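Local coordinates for Non-structural protein 11 (PDB 5EYI) that probably acts as a uridylate-specific endoribonuclease that trims polyuridine from viral RNA made during replication and so helps the virus evade host double-stranded RNA sensors, at residues H13-Y18 and Y87-F92; F105-I110 and E116-R121; T181-P186 and M203-K208; V210-M213 and T219-F222. The protein carries 1 engineered substitution. One frame throughout, in Å; residues are numbered along the deposited sequence.

Contact 1 (H13-Y18 and Y87-F92)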
loop_
_atom_site.group_PDB
_atom_site.type_symbol
_atom_site.label_atom_id
_atom_site.label_comp_id
_atom_site.label_asym_id
_atom_site.label_seq_id
_atom_site.Cartn_x
_atom_site.Cartn_y
_atom_site.Cartn_z
ATOM N N HIS A 13 23.626 10.564 0.881
ATOM C CA HIS A 13 22.939 11.204 2.011
ATOM C C HIS A 13 22.097 10.184 2.779
ATOM O O HIS A 13 22.169 10.115 4.007
ATOM C CB HIS A 13 22.027 12.349 1.572
ATOM C CG HIS A 13 22.727 13.495 0.921
ATOM N ND1 HIS A 13 24.084 13.710 1.023
ATOM C CD2 HIS A 13 22.246 14.513 0.170
ATOM C CE1 HIS A 13 24.409 14.795 0.343
ATOM N NE2 HIS A 13 23.309 15.307 -0.173
ATOM N N ASN A 14 21.355 9.355 2.051
ATOM C CA ASN A 14 20.524 8.319 2.675
ATOM C C ASN A 14 21.319 7.303 3.498
ATOM O O ASN A 14 20.755 6.670 4.381
ATOM C CB ASN A 14 19.668 7.600 1.619
ATOM C CG ASN A 14 18.661 8.532 0.945
ATOM O OD1 ASN A 14 18.304 9.568 1.485
ATOM N ND2 ASN A 14 18.214 8.167 -0.238
ATOM N N LEU A 15 22.609 7.131 3.190
ATOM C CA LEU A 15 23.526 6.307 4.000
ATOM C C LEU A 15 24.297 7.093 5.089
ATOM O O LEU A 15 25.105 6.515 5.805
ATOM C CB LEU A 15 24.521 5.574 3.085
ATOM C CG LEU A 15 23.928 4.506 2.169
ATOM C CD1 LEU A 15 24.919 4.102 1.092
ATOM C CD2 LEU A 15 23.493 3.295 2.975
ATOM N N GLY A 16 24.035 8.390 5.215
ATOM C CA GLY A 16 24.660 9.231 6.229
ATOM C C GLY A 16 25.974 9.884 5.828
ATOM O O GLY A 16 26.739 10.308 6.705
ATOM N N PHE A 17 26.234 10.003 4.526
ATOM C CA PHE A 17 27.470 10.598 4.035
ATOM C C PHE A 17 27.152 11.866 3.255
ATOM O O PHE A 17 26.355 11.841 2.295
ATOM C CB PHE A 17 28.240 9.595 3.175
ATOM C CG PHE A 17 28.698 8.389 3.930
ATOM C CD1 PHE A 17 27.835 7.320 4.149
ATOM C CD2 PHE A 17 29.986 8.325 4.452
ATOM C CE1 PHE A 17 28.251 6.209 4.863
ATOM C CE2 PHE A 17 30.413 7.204 5.159
ATOM C CZ PHE A 17 29.543 6.149 5.363
ATOM N N TYR A 18 27.741 12.975 3.704
ATOM C CA TYR A 18 27.565 14.285 3.080
ATOM C C TYR A 18 28.882 14.934 2.662
ATOM O O TYR A 18 28.928 15.618 1.642
ATOM C CB TYR A 18 26.817 15.233 4.028
ATOM C CG TYR A 18 25.448 14.742 4.431
ATOM C CD1 TYR A 18 25.307 13.770 5.411
ATOM C CD2 TYR A 18 24.286 15.251 3.832
ATOM C CE1 TYR A 18 24.060 13.312 5.789
ATOM C CE2 TYR A 18 23.028 14.795 4.209
ATOM C CZ TYR A 18 22.929 13.829 5.191
ATOM O OH TYR A 18 21.707 13.345 5.586
ATOM N N TYR A 87 28.034 1.989 -10.726
ATOM C CA TYR A 87 29.204 2.062 -9.829
ATOM C C TYR A 87 29.004 1.028 -8.722
ATOM O O TYR A 87 27.913 0.496 -8.569
ATOM C CB TYR A 87 29.365 3.481 -9.223
ATOM C CG TYR A 87 28.094 4.005 -8.572
ATOM C CD1 TYR A 87 27.176 4.755 -9.299
ATOM C CD2 TYR A 87 27.786 3.709 -7.245
ATOM C CE1 TYR A 87 25.998 5.206 -8.725
ATOM C CE2 TYR A 87 26.602 4.161 -6.665
ATOM C CZ TYR A 87 25.715 4.909 -7.413
ATOM O OH TYR A 87 24.538 5.351 -6.842
ATOM N N TYR A 88 30.063 0.750 -7.969
ATOM C CA TYR A 88 30.006 -0.068 -6.755
ATOM C C TYR A 88 30.107 0.848 -5.552
ATOM O O TYR A 88 30.781 1.864 -5.614
ATOM C CB TYR A 88 31.160 -1.076 -6.704
ATOM C CG TYR A 88 30.978 -2.208 -7.675
ATOM C CD1 TYR A 88 31.393 -2.084 -8.994
ATOM C CD2 TYR A 88 30.364 -3.396 -7.283
ATOM C CE1 TYR A 88 31.207 -3.104 -9.892
ATOM C CE2 TYR A 88 30.172 -4.423 -8.182
ATOM C CZ TYR A 88 30.596 -4.267 -9.485
ATOM O OH TYR A 88 30.402 -5.281 -10.382
ATOM N N LEU A 89 29.436 0.474 -4.466
ATOM C CA LEU A 89 29.571 1.164 -3.186
ATOM C C LEU A 89 30.099 0.213 -2.134
ATOM O O LEU A 89 29.628 -0.918 -2.016
ATOM C CB LEU A 89 28.230 1.735 -2.712
ATOM C CG LEU A 89 27.726 3.005 -3.395
ATOM C CD1 LEU A 89 26.438 3.450 -2.715
ATOM C CD2 LEU A 89 28.749 4.124 -3.394
ATOM N N THR A 90 31.071 0.684 -1.362
ATOM C CA THR A 90 31.575 -0.068 -0.232
ATOM C C THR A 90 31.576 0.845 0.989
ATOM O O THR A 90 32.172 1.907 0.963
ATOM C CB THR A 90 32.987 -0.621 -0.512
ATOM O OG1 THR A 90 33.025 -1.177 -1.832
ATOM C CG2 THR A 90 33.341 -1.714 0.493
ATOM N N LYS A 91 30.890 0.425 2.041
ATOM C CA LYS A 91 30.743 1.227 3.247
ATOM C C LYS A 91 31.632 0.682 4.355
ATOM O O LYS A 91 31.492 -0.472 4.759
ATOM C CB LYS A 91 29.286 1.209 3.703
ATOM C CG LYS A 91 29.017 1.920 5.016
ATOM C CD LYS A 91 27.530 2.154 5.189
ATOM C CE LYS A 91 27.178 2.593 6.599
ATOM N NZ LYS A 91 25.766 3.075 6.645
ATOM N N PHE A 92 32.532 1.518 4.852
ATOM C CA PHE A 92 33.364 1.159 5.987
ATOM C C PHE A 92 32.901 1.934 7.194
ATOM O O PHE A 92 32.765 3.148 7.106
ATOM C CB PHE A 92 34.816 1.500 5.704
ATOM C CG PHE A 92 35.418 0.675 4.613
ATOM C CD1 PHE A 92 36.104 -0.500 4.911
ATOM C CD2 PHE A 92 35.293 1.061 3.287
ATOM C CE1 PHE A 92 36.659 -1.272 3.898
ATOM C CE2 PHE A 92 35.846 0.297 2.273
ATOM C CZ PHE A 92 36.537 -0.867 2.577
#

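Contact 2 (F105-I110 and E116-R121)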
loop_
_atom_site.group_PDB
_atom_site.type_symbol
_atom_site.label_atom_id
_atom_site.label_comp_id
_atom_site.label_asym_id
_atom_site.label_seq_id
_atom_site.Cartn_x
_atom_site.Cartn_y
_atom_site.Cartn_z
ATOM N N PHE A 105 17.164 1.869 -7.295
ATOM C CA PHE A 105 17.899 3.111 -7.502
ATOM C C PHE A 105 17.135 4.090 -8.371
ATOM O O PHE A 105 16.473 3.701 -9.325
ATOM C CB PHE A 105 19.274 2.808 -8.105
ATOM C CG PHE A 105 20.231 2.194 -7.123
ATOM C CD1 PHE A 105 20.905 2.992 -6.214
ATOM C CD2 PHE A 105 20.439 0.822 -7.091
ATOM C CE1 PHE A 105 21.773 2.435 -5.290
ATOM C CE2 PHE A 105 21.304 0.259 -6.169
ATOM C CZ PHE A 105 21.976 1.064 -5.271
ATOM N N SER A 106 17.228 5.367 -8.033
ATOM C CA SER A 106 16.792 6.435 -8.923
ATOM C C SER A 106 17.708 6.459 -10.138
ATOM O O SER A 106 18.894 6.141 -10.040
ATOM C CB SER A 106 16.846 7.786 -8.218
ATOM O OG SER A 106 15.872 7.858 -7.200
ATOM N N THR A 107 17.161 6.874 -11.271
ATOM C CA THR A 107 17.830 6.718 -12.567
ATOM C C THR A 107 18.604 7.933 -13.051
ATOM O O THR A 107 19.219 7.876 -14.116
ATOM C CB THR A 107 16.794 6.362 -13.636
ATOM O OG1 THR A 107 15.769 7.364 -13.645
ATOM C CG2 THR A 107 16.190 5.011 -13.335
ATOM N N GLY A 108 18.565 9.031 -12.298
ATOM C CA GLY A 108 19.201 10.284 -12.707
ATOM C C GLY A 108 18.339 11.177 -13.575
ATOM O O GLY A 108 18.758 12.293 -13.927
ATOM N N ARG A 109 17.130 10.727 -13.907
ATOM C CA ARG A 109 16.264 11.490 -14.817
ATOM C C ARG A 109 15.791 12.809 -14.221
ATOM O O ARG A 109 15.710 13.828 -14.932
ATOM C CB ARG A 109 15.064 10.658 -15.254
ATOM C CG ARG A 109 15.411 9.736 -16.399
ATOM C CD ARG A 109 14.225 8.916 -16.824
ATOM N NE ARG A 109 13.934 7.842 -15.890
ATOM C CZ ARG A 109 13.022 6.896 -16.098
ATOM N NH1 ARG A 109 12.324 6.881 -17.236
ATOM N NH2 ARG A 109 12.824 5.955 -15.178
ATOM N N ILE A 110 15.473 12.788 -12.931
ATOM C CA ILE A 110 15.112 14.023 -12.231
ATOM C C ILE A 110 16.262 15.052 -12.296
ATOM O O ILE A 110 16.035 16.204 -12.636
ATOM C CB ILE A 110 14.660 13.739 -10.778
ATOM C CG1 ILE A 110 13.272 13.087 -10.790
ATOM C CG2 ILE A 110 14.603 15.017 -9.947
ATOM C CD1 ILE A 110 12.946 12.320 -9.527
ATOM N N GLU A 116 11.764 11.129 -20.386
ATOM C CA GLU A 116 11.500 10.071 -21.341
ATOM C C GLU A 116 11.572 8.721 -20.648
ATOM O O GLU A 116 12.265 8.555 -19.643
ATOM C CB GLU A 116 12.541 10.105 -22.471
ATOM C CG GLU A 116 12.704 11.453 -23.166
ATOM C CD GLU A 116 11.422 11.952 -23.818
ATOM O OE1 GLU A 116 10.695 11.145 -24.442
ATOM O OE2 GLU A 116 11.134 13.166 -23.710
ATOM N N TYR A 117 10.856 7.757 -21.207
ATOM C CA TYR A 117 11.001 6.359 -20.843
ATOM C C TYR A 117 12.410 5.897 -21.194
ATOM O O TYR A 117 12.991 6.372 -22.163
ATOM C CB TYR A 117 9.985 5.504 -21.596
ATOM C CG TYR A 117 8.547 5.750 -21.194
ATOM C CD1 TYR A 117 8.084 5.386 -19.931
ATOM C CD2 TYR A 117 7.646 6.339 -22.079
ATOM C CE1 TYR A 117 6.764 5.602 -19.560
ATOM C CE2 TYR A 117 6.324 6.558 -21.720
ATOM C CZ TYR A 117 5.885 6.187 -20.466
ATOM O OH TYR A 117 4.579 6.410 -20.112
ATOM N N LEU A 118 12.978 5.010 -20.395
ATOM C CA LEU A 118 14.318 4.505 -20.691
ATOM C C LEU A 118 14.285 3.488 -21.818
ATOM O O LEU A 118 15.273 3.335 -22.521
ATOM C CB LEU A 118 14.986 3.905 -19.452
ATOM C CG LEU A 118 15.210 4.862 -18.273
ATOM C CD1 LEU A 118 16.017 4.165 -17.190
ATOM C CD2 LEU A 118 15.904 6.142 -18.699
ATOM N N ASP A 119 13.159 2.799 -21.987
ATOM C CA ASP A 119 13.003 1.813 -23.060
ATOM C C ASP A 119 11.528 1.425 -23.235
ATOM O O ASP A 119 10.660 1.927 -22.502
ATOM C CB ASP A 119 13.888 0.578 -22.789
ATOM C CG ASP A 119 13.592 -0.103 -21.458
ATOM O OD1 ASP A 119 12.454 -0.051 -20.957
ATOM O OD2 ASP A 119 14.510 -0.730 -20.911
ATOM N N ASP A 120 11.253 0.547 -24.202
ATOM C CA ASP A 120 9.888 0.059 -24.457
ATOM C C ASP A 120 9.302 -0.722 -23.302
ATOM O O ASP A 120 8.086 -0.688 -23.084
ATOM C CB ASP A 120 9.834 -0.858 -25.689
ATOM C CG ASP A 120 9.900 -0.103 -26.985
ATOM O OD1 ASP A 120 9.364 1.027 -27.072
ATOM O OD2 ASP A 120 10.481 -0.668 -27.935
ATOM N N ARG A 121 10.153 -1.448 -22.587
ATOM C CA ARG A 121 9.687 -2.218 -21.446
ATOM C C ARG A 121 9.065 -1.306 -20.368
ATOM O O ARG A 121 8.020 -1.631 -19.801
ATOM C CB ARG A 121 10.820 -3.061 -20.875
ATOM C CG ARG A 121 10.353 -4.210 -20.009
ATOM C CD ARG A 121 11.536 -4.883 -19.339
ATOM N NE ARG A 121 11.104 -5.837 -18.322
ATOM C CZ ARG A 121 11.892 -6.371 -17.384
ATOM N NH1 ARG A 121 13.188 -6.063 -17.301
ATOM N NH2 ARG A 121 11.375 -7.222 -16.502
#

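Contact 3 (T181-P186 and M203-K208)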
loop_
_atom_site.group_PDB
_atom_site.type_symbol
_atom_site.label_atom_id
_atom_site.label_comp_id
_atom_site.label_asym_id
_atom_site.label_seq_id
_atom_site.Cartn_x
_atom_site.Cartn_y
_atom_site.Cartn_z
ATOM N N THR A 181 8.720 9.493 -8.311
ATOM C CA THR A 181 10.087 8.978 -8.447
ATOM C C THR A 181 10.451 8.893 -9.921
ATOM O O THR A 181 9.597 9.085 -10.782
ATOM C CB THR A 181 10.254 7.578 -7.817
ATOM O OG1 THR A 181 9.626 6.585 -8.636
ATOM C CG2 THR A 181 9.652 7.536 -6.428
ATOM N N ASP A 182 11.727 8.618 -10.191
ATOM C CA ASP A 182 12.178 8.273 -11.541
ATOM C C ASP A 182 12.754 6.855 -11.645
ATOM O O ASP A 182 13.584 6.577 -12.519
ATOM C CB ASP A 182 13.166 9.316 -12.067
ATOM C CG ASP A 182 14.489 9.315 -11.339
ATOM O OD1 ASP A 182 14.750 8.408 -10.513
ATOM O OD2 ASP A 182 15.282 10.234 -11.620
ATOM N N VAL A 183 12.300 5.957 -10.770
ATOM C CA VAL A 183 12.779 4.582 -10.801
ATOM C C VAL A 183 12.383 3.906 -12.119
ATOM O O VAL A 183 11.322 4.194 -12.684
ATOM C CB VAL A 183 12.265 3.727 -9.619
ATOM C CG1 VAL A 183 12.647 4.364 -8.293
ATOM C CG2 VAL A 183 10.764 3.502 -9.694
ATOM N N TYR A 184 13.243 3.012 -12.587
ATOM C CA TYR A 184 12.965 2.179 -13.749
ATOM C C TYR A 184 11.774 1.279 -13.440
ATOM O O TYR A 184 11.896 0.365 -12.631
ATOM C CB TYR A 184 14.201 1.345 -14.094
ATOM C CG TYR A 184 14.065 0.491 -15.331
ATOM C CD1 TYR A 184 14.274 -0.886 -15.280
ATOM C CD2 TYR A 184 13.714 1.055 -16.551
ATOM C CE1 TYR A 184 14.150 -1.673 -16.417
ATOM C CE2 TYR A 184 13.594 0.274 -17.694
ATOM C CZ TYR A 184 13.823 -1.086 -17.622
ATOM O OH TYR A 184 13.692 -1.858 -18.751
ATOM N N LEU A 185 10.626 1.564 -14.058
ATOM C CA LEU A 185 9.352 0.941 -13.660
ATOM C C LEU A 185 9.316 -0.601 -13.671
ATOM O O LEU A 185 8.606 -1.204 -12.847
ATOM C CB LEU A 185 8.172 1.486 -14.478
ATOM C CG LEU A 185 7.829 2.982 -14.362
ATOM C CD1 LEU A 185 6.676 3.317 -15.295
ATOM C CD2 LEU A 185 7.452 3.346 -12.936
ATOM N N PRO A 186 10.068 -1.246 -14.586
ATOM C CA PRO A 186 10.118 -2.709 -14.501
ATOM C C PRO A 186 10.712 -3.269 -13.202
ATOM O O PRO A 186 10.355 -4.388 -12.838
ATOM C CB PRO A 186 10.933 -3.106 -15.737
ATOM C CG PRO A 186 10.586 -2.039 -16.724
ATOM C CD PRO A 186 10.557 -0.775 -15.893
ATOM N N MET A 203 10.391 -1.427 1.274
ATOM C CA MET A 203 11.605 -1.608 0.475
ATOM C C MET A 203 12.497 -0.389 0.605
ATOM O O MET A 203 12.190 0.548 1.343
ATOM C CB MET A 203 11.257 -1.907 -1.000
ATOM C CG MET A 203 10.455 -0.823 -1.705
ATOM S SD MET A 203 9.776 -1.358 -3.295
ATOM C CE MET A 203 11.267 -1.322 -4.267
ATOM N N MET A 204 13.626 -0.426 -0.081
ATOM C CA MET A 204 14.537 0.692 -0.106
ATOM C C MET A 204 14.629 1.268 -1.512
ATOM O O MET A 204 14.578 0.530 -2.507
ATOM C CB MET A 204 15.907 0.276 0.427
ATOM C CG MET A 204 15.963 0.225 1.950
ATOM S SD MET A 204 17.633 -0.117 2.503
ATOM C CE MET A 204 17.707 0.813 4.031
ATOM N N LEU A 205 14.729 2.599 -1.557
ATOM C CA LEU A 205 14.975 3.366 -2.773
ATOM C C LEU A 205 16.135 4.292 -2.464
ATOM O O LEU A 205 16.035 5.116 -1.546
ATOM C CB LEU A 205 13.735 4.165 -3.156
ATOM C CG LEU A 205 13.839 5.227 -4.251
ATOM C CD1 LEU A 205 14.520 4.713 -5.510
ATOM C CD2 LEU A 205 12.445 5.723 -4.584
ATOM N N ASP A 206 17.241 4.133 -3.199
ATOM C CA ASP A 206 18.495 4.861 -2.922
ATOM C C ASP A 206 18.950 4.667 -1.466
ATOM O O ASP A 206 19.439 5.597 -0.841
ATOM C CB ASP A 206 18.342 6.369 -3.244
ATOM C CG ASP A 206 17.957 6.634 -4.691
ATOM O OD1 ASP A 206 18.404 5.876 -5.579
ATOM O OD2 ASP A 206 17.230 7.620 -4.954
ATOM N N PHE A 207 18.769 3.455 -0.943
ATOM C CA PHE A 207 19.035 3.112 0.468
ATOM C C PHE A 207 18.178 3.837 1.520
ATOM O O PHE A 207 18.538 3.856 2.684
ATOM C CB PHE A 207 20.526 3.274 0.813
ATOM C CG PHE A 207 21.442 2.465 -0.064
ATOM C CD1 PHE A 207 21.554 1.087 0.113
ATOM C CD2 PHE A 207 22.202 3.078 -1.054
ATOM C CE1 PHE A 207 22.404 0.337 -0.681
ATOM C CE2 PHE A 207 23.055 2.329 -1.855
ATOM C CZ PHE A 207 23.158 0.954 -1.665
ATOM N N LYS A 208 17.044 4.403 1.129
ATOM C CA LYS A 208 16.126 5.038 2.060
ATOM C C LYS A 208 14.938 4.099 2.213
ATOM O O LYS A 208 14.374 3.651 1.222
ATOM C CB LYS A 208 15.698 6.398 1.514
ATOM C CG LYS A 208 14.497 7.057 2.175
ATOM C CD LYS A 208 14.874 7.914 3.362
ATOM C CE LYS A 208 15.330 9.297 2.925
ATOM N NZ LYS A 208 14.190 10.175 2.534
#

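Contact 4 (V210-M213 and T219-F222)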
loop_
_atom_site.group_PDB
_atom_site.type_symbol
_atom_site.label_atom_id
_atom_site.label_comp_id
_atom_site.label_asym_id
_atom_site.label_seq_id
_atom_site.Cartn_x
_atom_site.Cartn_y
_atom_site.Cartn_z
ATOM N N VAL A 210 11.379 3.063 2.388
ATOM C CA VAL A 210 10.145 3.622 1.844
ATOM C C VAL A 210 9.079 2.555 1.888
ATOM O O VAL A 210 9.376 1.386 2.146
ATOM C CB VAL A 210 10.326 4.110 0.385
ATOM C CG1 VAL A 210 11.386 5.207 0.311
ATOM C CG2 VAL A 210 10.687 2.963 -0.568
ATOM N N ARG A 211 7.849 2.966 1.608
ATOM C CA ARG A 211 6.740 2.053 1.421
ATOM C C ARG A 211 6.134 2.269 0.041
ATOM O O ARG A 211 5.988 3.401 -0.401
ATOM C CB ARG A 211 5.685 2.260 2.511
ATOM C CG ARG A 211 6.197 1.955 3.916
ATOM C CD ARG A 211 5.150 2.204 4.994
ATOM N NE ARG A 211 5.739 2.186 6.337
ATOM C CZ ARG A 211 6.371 3.204 6.930
ATOM N NH1 ARG A 211 6.527 4.381 6.324
ATOM N NH2 ARG A 211 6.861 3.042 8.159
ATOM N N LEU A 212 5.805 1.181 -0.644
ATOM C CA LEU A 212 5.131 1.243 -1.936
ATOM C C LEU A 212 3.723 0.780 -1.691
ATOM O O LEU A 212 3.503 -0.351 -1.274
ATOM C CB LEU A 212 5.815 0.344 -2.972
ATOM C CG LEU A 212 5.203 0.299 -4.381
ATOM C CD1 LEU A 212 5.207 1.666 -5.059
ATOM C CD2 LEU A 212 5.932 -0.723 -5.232
ATOM N N MET A 213 2.772 1.664 -1.931
ATOM C CA MET A 213 1.367 1.338 -1.781
ATOM C C MET A 213 0.853 0.961 -3.143
ATOM O O MET A 213 1.047 1.722 -4.085
ATOM C CB MET A 213 0.596 2.539 -1.245
ATOM C CG MET A 213 1.248 3.191 -0.034
ATOM S SD MET A 213 1.830 2.024 1.210
ATOM C CE MET A 213 1.910 3.141 2.600
ATOM N N THR A 219 -3.702 1.786 -8.875
ATOM C CA THR A 219 -2.644 2.769 -8.678
ATOM C C THR A 219 -1.554 2.243 -7.775
ATOM O O THR A 219 -1.700 1.207 -7.114
ATOM C CB THR A 219 -3.219 4.119 -8.146
ATOM O OG1 THR A 219 -2.273 5.187 -8.348
ATOM C CG2 THR A 219 -3.606 4.027 -6.664
ATOM N N ALA A 220 -0.447 2.969 -7.779
ATOM C CA ALA A 220 0.690 2.666 -6.932
ATOM C C ALA A 220 1.522 3.921 -6.745
ATOM O O ALA A 220 1.659 4.728 -7.665
ATOM C CB ALA A 220 1.537 1.552 -7.517
ATOM N N TYR A 221 2.054 4.082 -5.545
ATOM C CA TYR A 221 2.885 5.224 -5.233
ATOM C C TYR A 221 3.748 4.933 -4.038
ATOM O O TYR A 221 3.406 4.082 -3.201
ATOM C CB TYR A 221 2.046 6.476 -4.976
ATOM C CG TYR A 221 1.029 6.399 -3.846
ATOM C CD1 TYR A 221 -0.330 6.305 -4.115
ATOM C CD2 TYR A 221 1.425 6.466 -2.513
ATOM C CE1 TYR A 221 -1.266 6.270 -3.089
ATOM C CE2 TYR A 221 0.507 6.417 -1.485
ATOM C CZ TYR A 221 -0.841 6.327 -1.769
ATOM O OH TYR A 221 -1.764 6.291 -0.732
ATOM N N PHE A 222 4.859 5.656 -3.976
ATOM C CA PHE A 222 5.799 5.544 -2.881
ATOM C C PHE A 222 5.459 6.540 -1.800
ATOM O O PHE A 222 4.817 7.558 -2.047
ATOM C CB PHE A 222 7.222 5.796 -3.349
ATOM C CG PHE A 222 7.867 4.611 -3.983
ATOM C CD1 PHE A 222 8.328 3.558 -3.195
ATOM C CD2 PHE A 222 8.041 4.552 -5.353
ATOM C CE1 PHE A 222 8.955 2.470 -3.764
ATOM C CE2 PHE A 222 8.662 3.465 -5.933
ATOM C CZ PHE A 222 9.121 2.423 -5.139
#

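Contact 1 (H13-Y18 and Y87-F92)
The side chain of Lys91 crosses the rim of the Phe17 ring, its CD lying 4.1 Å from Phe17 CE1 and close to the ring plane, so the meeting is of methylene with ring edge and not of methylene with ring face. With its CG opposite the backbone N (chi1 175°) and every later torsion also extended, the lysine runs straight out from strand 85-93 past the phenylalanine. That brings Lys91 NZ to 3.6 Å from the carbonyl oxygen Leu15 O, a distance at which the ammonium may still feel a weak attraction. Two residues back on the same side of the strand, Leu89 reaches the other part of the turn, and methyl meets methyl: Leu15 CD1 and Leu89 CD1 are 4.2 Å apart. Both apolar residues of the turn also rest on Leu52 of strand 51-55, and Leu15 adds a contact with Phe207.

What presents Leu15 and Phe17 to the strand is a Schellman motif that ends helix 9-14. Gly16 takes a positive phi of 89°, and its N bonds back to His13 O at 2.8 Å. The exit from the helix is pinned a second time by His13, whose ND1 donates to Phe17 O over 3.2 Å with an almost straight N-H...O angle of 169° and the oxygen close to the imidazole plane. On the side facing the turn, Leu89 and Tyr87 also pack on Val11 of the helix. Thr90, on the far side of the strand, is hydrogen-bonded to Ser63 OG.

Contact 2 (F105-I110 and E116-R121)
Arg109 donates from NH1 to the carbonyl oxygen Glu116 O at 2.9 Å, with an N-H...O angle of 158° and the acceptor lying in the guanidinium plane; this is the hydrogen bond that spans the two segments. A second bond steadies the same group from its own side: Arg109 NE donates a hydrogen bond to Thr107 OG1, also at 2.9 Å. A bend at chi3 (-75°) swings the guanidinium into line with both acceptors, and two in-plane bonds at different edges should keep it from rotating. The charge is answered by a salt bridge from NH1 to Glu122 OE1, and NH2 reaches Asp182 O, an oxygen that Thr107 OG1 shares.

Apolar packing closes one face of the same group. Leu118 CG sits over the centre of the guanidinium, 3.7 Å from Arg109 CZ, while Leu118 CD2 lies 3.7 Å from the methylene Arg109 CD. The other branch of the leucine points at the threonine, and Leu118 CD1 and Thr107 CG2 meet tip to tip at 4.0 Å.

Both segments lead into helices of the NendoU domain. Gly108 is the N-cap of helix 109-112, and Asp119 is that of helix 120-128, its OD1 accepting from Glu122 N. The arginine thus ties the start of the first helix to the approach to the second, with the loop that follows strand 173-180 set against it through Asp182.

Contact 3 (T181-P186 and M203-K208)
Leu205 and Val183 face each other with their CA atoms 8.4 Å apart; Leu205 opens a type I' turn that runs to Lys208, with Asp206 and Phe207 at its corners, and is closed by two backbone bonds, Leu205 N to Lys208 O and Lys208 N to Leu205 O. No hydrogen bond crosses between the segments: the contact is made by the fork of one leucine and the methyl groups set against it.

A chi1 of 169° carries Leu205 CG away from its own backbone N, and the two methyls part from there. Leu205 CD1 presses on Val183 CG1 at 3.4 Å, tighter than ordinary carbon contact, while Leu205 CD2 settles 3.8 Å from Thr181 CG2 and 4.0 Å from Val183 CG1. The threonine turns its methyl to the leucine and keeps its hydroxyl for the chain, where Thr181 OG1 accepts a weak bond, 3.5 Å long, from Val183 N.

Beside this apolar patch two carboxylates come near each other, Asp182 OD1 and Asp206 OD2 being 6.1 Å apart. Both are held by hydrogen bonds, which probably ease the nearness of like charges: Asp182 OD2 accepts from Ile110 N, and Asp206 OD2 is bonded to Ser106 OG and Ser161 OG. The turn closes the beta hairpin of strands 198-205 and 208-215 in the NendoU domain; the loop after strand 173-180 lies against it and sends Tyr184 and Leu185 onto helix 120-128, while Phe207 of the turn packs on helix 9-14.

Contact 4 (V210-M213 and T219-F222)
Met213 and Tyr221 form a hydrogen-bonded antiparallel pair in which each backbone serves the other: Met213 N donates to Tyr221 O at 2.8 Å, nearly straight at 165°, and Tyr221 N returns a bond of 3.0 Å to Met213 O. Met213 O has a second, weaker visitor in the CA-H of Ala220, with Ala220 CA at 3.0 Å. At the neighbouring non-hydrogen-bonded pair, Leu212 and Phe222, the polar backbone atoms turn outward. Leu212 bonds to Trp201 on strand 198-205, and Phe222 O accepts from Thr179 OG1. Arg211 pairs with Gln223, which carries the ladder on, and at the other edge of strand 208-215, Val210 bonds to Met203.

Side chains pack on both faces. Leu212 CD1 stands over the centre of the Phe222 ring, 3.8 Å from its centroid and 3° off the normal, a textbook CH-pi contact, and Val210 CG2 packs 3.6 Å from Phe222 CD1. On the opposite face Met213 CB lies over the Tyr221 ring toward its rim, while Met213 CG comes to 3.6 Å from Tyr221 CE2. A chi1 of 59° lays that tyrosine beside its own backbone, where the methionine can reach it.

The Tyr221 ring also meets the ring of His146, and Thr219 OG1 makes a weak hydrogen bond to His131 ND1; both histidines are predicted active-site residues, so this hairpin of strands 208-215 and 219-223 probably lines one side of the catalytic site. Strand 198-205 completes its three-stranded sheet, and His193 and Glu195 of the second subunit pack on the face bearing Arg211, Met213 and Tyr221.

In the fold
Contact 1 belongs to the N-terminal domain, whereas contacts 2, 3 and 4 follow it in order along the NendoU domain. Contact 3 lies nearest the middle of the chain and touches all the others: centre to centre it is about 16 Å from contact 1, 11 Å from contact 2 and 10 Å from contact 4. With contact 4 it shares the sheet of strands 198-205, 208-215 and 219-223. Its turn reaches contact 1 through Asp206 and Phe207, joining the two domains, while its loop bonds to contact 2 through Asp182 and Tyr184. Packing is therefore continuous from the N-terminal domain to the sheet beside the predicted catalytic histidines.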